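Local coordinates for carboxyltransferase domain-containing protein (Pyrococcus horikoshii, PDB 2PHC) that is of uncharacterised function but belongs to the carboxyltransferase subdomain C and D family and probably binds ATP and acts as a hydrolase, at residues 154-159 against 179-184; 9-14 against 65-70. All coordinates share one frame; numbering follows the deposited sequence.

Contact 1 (154-159 against 179-184); sequences LKVPAG and WRIIGR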
loop_
_atom_site.group_PDB
_atom_site.type_symbol
_atom_site.label_atom_id
_atom_site.label_comp_id
_atom_site.label_asym_id
_atom_site.label_seq_id
_atom_site.Cartn_x
_atom_site.Cartn_y
_atom_site.Cartn_z
ATOM N N LEU A 154 8.816 -26.215 7.678
ATOM C CA LEU A 154 10.065 -26.575 6.988
ATOM C C LEU A 154 9.998 -26.239 5.500
ATOM O O LEU A 154 11.059 -26.119 4.826
ATOM C CB LEU A 154 10.454 -28.059 7.216
ATOM C CG LEU A 154 11.191 -28.384 8.521
ATOM C CD1 LEU A 154 11.573 -29.902 8.610
ATOM C CD2 LEU A 154 12.458 -27.491 8.691
ATOM N N LYS A 155 8.760 -26.156 5.008
ATOM C CA LYS A 155 8.414 -26.035 3.604
ATOM C C LYS A 155 7.160 -25.168 3.545
ATOM O O LYS A 155 6.050 -25.628 3.894
ATOM C CB LYS A 155 8.077 -27.399 2.931
ATOM C CG LYS A 155 9.214 -28.122 2.192
ATOM C CD LYS A 155 8.670 -29.447 1.551
ATOM C CE LYS A 155 9.755 -30.504 1.229
ATOM N NZ LYS A 155 9.868 -30.674 -0.310
ATOM N N VAL A 156 7.321 -23.926 3.083
ATOM C CA VAL A 156 6.207 -23.027 2.879
ATOM C C VAL A 156 6.058 -22.937 1.378
ATOM O O VAL A 156 7.032 -22.714 0.691
ATOM C CB VAL A 156 6.482 -21.652 3.627
ATOM C CG1 VAL A 156 5.460 -20.643 3.291
ATOM C CG2 VAL A 156 6.531 -21.858 5.180
ATOM N N PRO A 157 4.847 -23.154 0.830
ATOM C CA PRO A 157 4.845 -23.178 -0.616
ATOM C C PRO A 157 5.117 -21.789 -1.203
ATOM O O PRO A 157 4.751 -20.798 -0.602
ATOM C CB PRO A 157 3.442 -23.692 -0.987
ATOM C CG PRO A 157 2.617 -23.666 0.250
ATOM C CD PRO A 157 3.511 -23.363 1.424
ATOM N N ALA A 158 5.795 -21.762 -2.356
ATOM C CA ALA A 158 6.123 -20.598 -3.111
ATOM C C ALA A 158 4.888 -19.693 -3.212
ATOM O O ALA A 158 3.811 -20.194 -3.541
ATOM C CB ALA A 158 6.473 -21.080 -4.489
ATOM N N GLY A 159 4.984 -18.385 -2.936
ATOM C CA GLY A 159 3.783 -17.549 -3.098
ATOM C C GLY A 159 3.050 -17.271 -1.815
ATOM O O GLY A 159 2.197 -16.399 -1.792
ATOM N N TRP A 179 6.439 -17.429 9.561
ATOM C CA TRP A 179 5.523 -16.268 9.406
ATOM C C TRP A 179 4.106 -16.837 9.391
ATOM O O TRP A 179 3.942 -17.972 8.985
ATOM C CB TRP A 179 5.770 -15.481 8.060
ATOM C CG TRP A 179 6.976 -14.507 8.129
ATOM C CD1 TRP A 179 8.171 -14.761 8.755
ATOM C CD2 TRP A 179 7.096 -13.145 7.610
ATOM N NE1 TRP A 179 9.016 -13.675 8.692
ATOM C CE2 TRP A 179 8.396 -12.669 7.983
ATOM C CE3 TRP A 179 6.261 -12.293 6.886
ATOM C CZ2 TRP A 179 8.862 -11.378 7.653
ATOM C CZ3 TRP A 179 6.745 -10.949 6.570
ATOM C CH2 TRP A 179 8.034 -10.542 6.953
ATOM N N ARG A 180 3.096 -16.070 9.825
ATOM C CA ARG A 180 1.702 -16.540 9.794
ATOM C C ARG A 180 1.229 -16.449 8.411
ATOM O O ARG A 180 1.064 -15.344 7.917
ATOM C CB ARG A 180 0.764 -15.738 10.738
ATOM C CG ARG A 180 1.142 -15.888 12.193
ATOM C CD ARG A 180 0.980 -17.316 12.858
ATOM N NE ARG A 180 1.510 -17.237 14.250
ATOM C CZ ARG A 180 1.250 -18.143 15.211
ATOM N NH1 ARG A 180 0.454 -19.208 14.966
ATOM N NH2 ARG A 180 1.738 -17.962 16.411
ATOM N N ILE A 181 0.988 -17.593 7.780
ATOM C CA ILE A 181 0.561 -17.624 6.377
ATOM C C ILE A 181 -0.956 -17.508 6.176
ATOM O O ILE A 181 -1.699 -18.376 6.656
ATOM C CB ILE A 181 1.078 -18.851 5.664
ATOM C CG1 ILE A 181 2.593 -19.084 5.948
ATOM C CG2 ILE A 181 0.715 -18.787 4.229
ATOM C CD1 ILE A 181 3.605 -17.862 5.505
ATOM N N ILE A 182 -1.388 -16.478 5.423
ATOM C CA ILE A 182 -2.804 -16.033 5.275
ATOM C C ILE A 182 -3.334 -16.185 3.831
ATOM O O ILE A 182 -4.499 -15.999 3.567
ATOM C CB ILE A 182 -3.026 -14.561 5.839
ATOM C CG1 ILE A 182 -2.347 -13.453 4.968
ATOM C CG2 ILE A 182 -2.562 -14.431 7.316
ATOM C CD1 ILE A 182 -2.896 -11.996 5.300
ATOM N N GLY A 183 -2.503 -16.595 2.892
ATOM C CA GLY A 183 -2.931 -16.511 1.515
ATOM C C GLY A 183 -1.794 -16.973 0.667
ATOM O O GLY A 183 -0.682 -17.109 1.194
ATOM N N ARG A 184 -2.039 -17.217 -0.623
ATOM C CA ARG A 184 -0.968 -17.579 -1.507
ATOM C C ARG A 184 -1.213 -16.867 -2.816
ATOM O O ARG A 184 -2.358 -16.711 -3.223
ATOM C CB ARG A 184 -1.013 -19.066 -1.771
ATOM C CG ARG A 184 0.125 -19.600 -2.448
ATOM C CD ARG A 184 0.136 -21.168 -2.282
ATOM N NE ARG A 184 1.089 -21.697 -3.262
ATOM C CZ ARG A 184 1.152 -22.965 -3.700
ATOM N NH1 ARG A 184 0.301 -23.889 -3.231
ATOM N NH2 ARG A 184 2.096 -23.306 -4.590
#

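Contact 2 (9-14 against 65-70); sequences SAFLIS and EVESYL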
loop_
_atom_site.group_PDB
_atom_site.type_symbol
_atom_site.label_atom_id
_atom_site.label_comp_id
_atom_site.label_asym_id
_atom_site.label_seq_id
_atom_site.Cartn_x
_atom_site.Cartn_y
_atom_site.Cartn_z
ATOM N N SER A 9 -9.657 32.381 0.725
ATOM C CA SER A 9 -8.557 32.224 -0.201
ATOM C C SER A 9 -7.792 30.894 0.042
ATOM O O SER A 9 -6.588 30.875 0.056
ATOM C CB SER A 9 -7.659 33.443 -0.098
ATOM O OG SER A 9 -8.297 34.546 -0.742
ATOM N N ALA A 10 -8.538 29.801 0.211
ATOM C CA ALA A 10 -7.957 28.524 0.595
ATOM C C ALA A 10 -8.707 27.329 0.103
ATOM O O ALA A 10 -9.940 27.326 0.069
ATOM C CB ALA A 10 -7.830 28.423 2.149
ATOM N N PHE A 11 -7.971 26.259 -0.162
ATOM C CA PHE A 11 -8.606 24.957 -0.492
ATOM C C PHE A 11 -8.061 23.831 0.372
ATOM O O PHE A 11 -6.982 23.887 0.805
ATOM C CB PHE A 11 -8.404 24.604 -2.012
ATOM C CG PHE A 11 -9.163 25.526 -2.952
ATOM C CD1 PHE A 11 -8.590 26.689 -3.412
ATOM C CD2 PHE A 11 -10.468 25.236 -3.327
ATOM C CE1 PHE A 11 -9.290 27.541 -4.215
ATOM C CE2 PHE A 11 -11.155 26.103 -4.114
ATOM C CZ PHE A 11 -10.541 27.243 -4.583
ATOM N N LEU A 12 -8.850 22.817 0.621
ATOM C CA LEU A 12 -8.384 21.694 1.353
ATOM C C LEU A 12 -8.551 20.466 0.448
ATOM O O LEU A 12 -9.658 20.222 -0.070
ATOM C CB LEU A 12 -9.250 21.520 2.611
ATOM C CG LEU A 12 -8.838 20.476 3.657
ATOM C CD1 LEU A 12 -7.658 20.883 4.538
ATOM C CD2 LEU A 12 -10.047 20.019 4.503
ATOM N N ILE A 13 -7.410 19.889 0.168
ATOM C CA ILE A 13 -7.289 18.566 -0.252
ATOM C C ILE A 13 -7.228 17.660 0.906
ATOM O O ILE A 13 -6.465 17.702 1.767
ATOM C CB ILE A 13 -6.113 18.359 -1.185
ATOM C CG1 ILE A 13 -5.982 19.524 -2.132
ATOM C CG2 ILE A 13 -6.268 17.107 -1.964
ATOM C CD1 ILE A 13 -4.622 19.929 -2.375
ATOM N N SER A 14 -8.053 16.738 0.784
ATOM C CA SER A 14 -8.799 15.973 1.793
ATOM C C SER A 14 -8.863 14.481 1.430
ATOM O O SER A 14 -8.918 14.153 0.267
ATOM C CB SER A 14 -10.231 16.547 1.965
ATOM O OG SER A 14 -10.887 15.762 2.916
ATOM N N GLU A 65 -9.211 29.228 -11.170
ATOM C CA GLU A 65 -7.859 28.823 -11.535
ATOM C C GLU A 65 -7.264 27.907 -10.468
ATOM O O GLU A 65 -6.689 26.890 -10.789
ATOM C CB GLU A 65 -6.900 30.010 -11.655
ATOM C CG GLU A 65 -6.821 30.720 -13.005
ATOM C CD GLU A 65 -6.410 32.229 -12.872
ATOM O OE1 GLU A 65 -7.329 33.106 -12.863
ATOM O OE2 GLU A 65 -5.186 32.528 -12.772
ATOM N N VAL A 66 -7.386 28.293 -9.200
ATOM C CA VAL A 66 -6.647 27.596 -8.143
ATOM C C VAL A 66 -7.295 26.277 -7.942
ATOM O O VAL A 66 -6.615 25.274 -7.864
ATOM C CB VAL A 66 -6.549 28.385 -6.889
ATOM C CG1 VAL A 66 -6.021 27.466 -5.683
ATOM C CG2 VAL A 66 -5.589 29.525 -7.140
ATOM N N GLU A 67 -8.624 26.287 -7.985
ATOM C CA GLU A 67 -9.323 25.080 -7.836
ATOM C C GLU A 67 -8.931 24.056 -8.927
ATOM O O GLU A 67 -8.660 22.869 -8.597
ATOM C CB GLU A 67 -10.810 25.334 -7.854
ATOM C CG GLU A 67 -11.582 24.072 -7.777
ATOM C CD GLU A 67 -13.033 24.360 -7.806
ATOM O OE1 GLU A 67 -13.423 25.350 -8.518
ATOM O OE2 GLU A 67 -13.779 23.590 -7.136
ATOM N N SER A 68 -8.896 24.536 -10.199
ATOM C CA SER A 68 -8.655 23.695 -11.372
ATOM C C SER A 68 -7.303 23.114 -11.273
ATOM O O SER A 68 -7.163 21.924 -11.492
ATOM C CB SER A 68 -8.803 24.457 -12.735
ATOM O OG SER A 68 -10.172 24.868 -12.932
ATOM N N TYR A 69 -6.312 23.943 -10.967
ATOM C CA TYR A 69 -4.947 23.503 -10.886
ATOM C C TYR A 69 -4.714 22.350 -9.851
ATOM O O TYR A 69 -3.790 21.516 -10.027
ATOM C CB TYR A 69 -4.152 24.725 -10.425
ATOM C CG TYR A 69 -2.661 24.502 -10.212
ATOM C CD1 TYR A 69 -1.738 25.000 -11.135
ATOM C CD2 TYR A 69 -2.164 23.822 -9.059
ATOM C CE1 TYR A 69 -0.382 24.848 -10.944
ATOM C CE2 TYR A 69 -0.776 23.659 -8.849
ATOM C CZ TYR A 69 0.092 24.147 -9.834
ATOM O OH TYR A 69 1.464 24.042 -9.711
ATOM N N LEU A 70 -5.515 22.329 -8.779
ATOM C CA LEU A 70 -5.220 21.469 -7.647
ATOM C C LEU A 70 -5.854 20.179 -8.054
ATOM O O LEU A 70 -5.361 19.122 -7.710
ATOM C CB LEU A 70 -5.807 21.984 -6.329
ATOM C CG LEU A 70 -5.167 23.176 -5.617
ATOM C CD1 LEU A 70 -6.048 23.553 -4.327
ATOM C CD2 LEU A 70 -3.769 22.820 -5.238
#

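Contact 1 (154-159 against 179-184)
The chain leading into strand 160-164 of the cyclophilin-like sheet is tied here to strand 180-184 of the same sheet, chiefly by R184 gripping the turn P157 to G159. The R184 side chain runs out extended, with CG anti to the backbone N (chi1 -170°), and this carries its guanidinium to the P157-A158 corner. There R184 NE gives a hydrogen bond to A158 O at 3.1 Å. The bond is moderately bent, with 147° at the hydrogen. The donor sits 21° out of the carbonyl plane, and the oxygen is likewise tilted from the guanidinium plane. P157 lies over one face of that group, its CB 3.6 Å from R184 CZ and above the centre. One flat group is thus held by a polar bond near its edge and by an apolar ring carbon over its face. Nearer the backbone, R184 CA makes a CA-H...O contact to G159 O at 3.4 Å. G159 has no side chain, and that lets its backbone lie close beside R184 CG; its positive phi also suits glycine. Earlier in both segments, V156 CG1 touches I181 CD1 at 4.0 Å, a light apolar contact between two buried side chains. I181 points its side chain at the 154-159 segment. V156 and I181 both also rest on Y171 of strand 167-171. The backbone of G159 is bonded to Y171 and to I185. I181 further packs on S160 of strand 160-164, and R184 touches F96 in a neighbouring loop.

Contact 2 (9-14 against 65-70)
Strand 10-14 and the 65-70 part of helix 63-82 run nearly parallel, their axes 19° apart and 9.5 Å from each other at closest approach. No hydrogen bond joins them, and the interface is almost wholly apolar. F11 is the main strand residue, pointing at the helix and reaching V66, E67 and L70. Its CG stands anti to the carbonyl carbon (chi1 -68°), and the ring points back toward the N-terminal end of the helix, to V66 and E67. One ring face is turned to the helix backbone at E67, whose CA lies above it but offset toward the rim. E67 CB meets the far end of the ring, 3.8 Å from F11 CZ. E67 therefore takes part through its first carbons, while its extended chain leads the carboxylate on toward K71, a long and weak ion pair. V66 CG1 approaches the ring obliquely, 3.5 Å from F11 CD1. L70 CD1 comes in at the root of the ring, 3.5 Å from F11 CB. The two methyls of L70 are shared between strand residues, since L70 CD2 is 4.2 Å from I13 CD1. This is a helix packed on one face of a four-stranded antiparallel sheet: alternate residues F11 and I13 fill the layer between, while A10 and L12 point away. Y63 adds an edge-to-face ring contact to F11. The strand bonds through its backbone to strand 51-56 and to K4 of strand 3-5, and I3 touches both I13 and L70. Helix 21-37 closes in on the same core, with L30 on I13 and I34 on L70.

The two contacts share no strand or helix and lie on opposite sides of the chain's centre, about 27 Å apart at their nearest atoms. Contact 2 is buried and joins a helix to the four-stranded antiparallel sheet. Contact 1 is only partly buried and lies at the seven-stranded mixed sheet, between a strand and the chain entering another. Their chemistry follows this difference. The helix packs on its sheet through hydrocarbon groups, whereas contact 1 combines an arginine hydrogen bond to a carbonyl with a small apolar touch. Contact 2 closes earlier in the sequence, so the contacts follow one another along the chain.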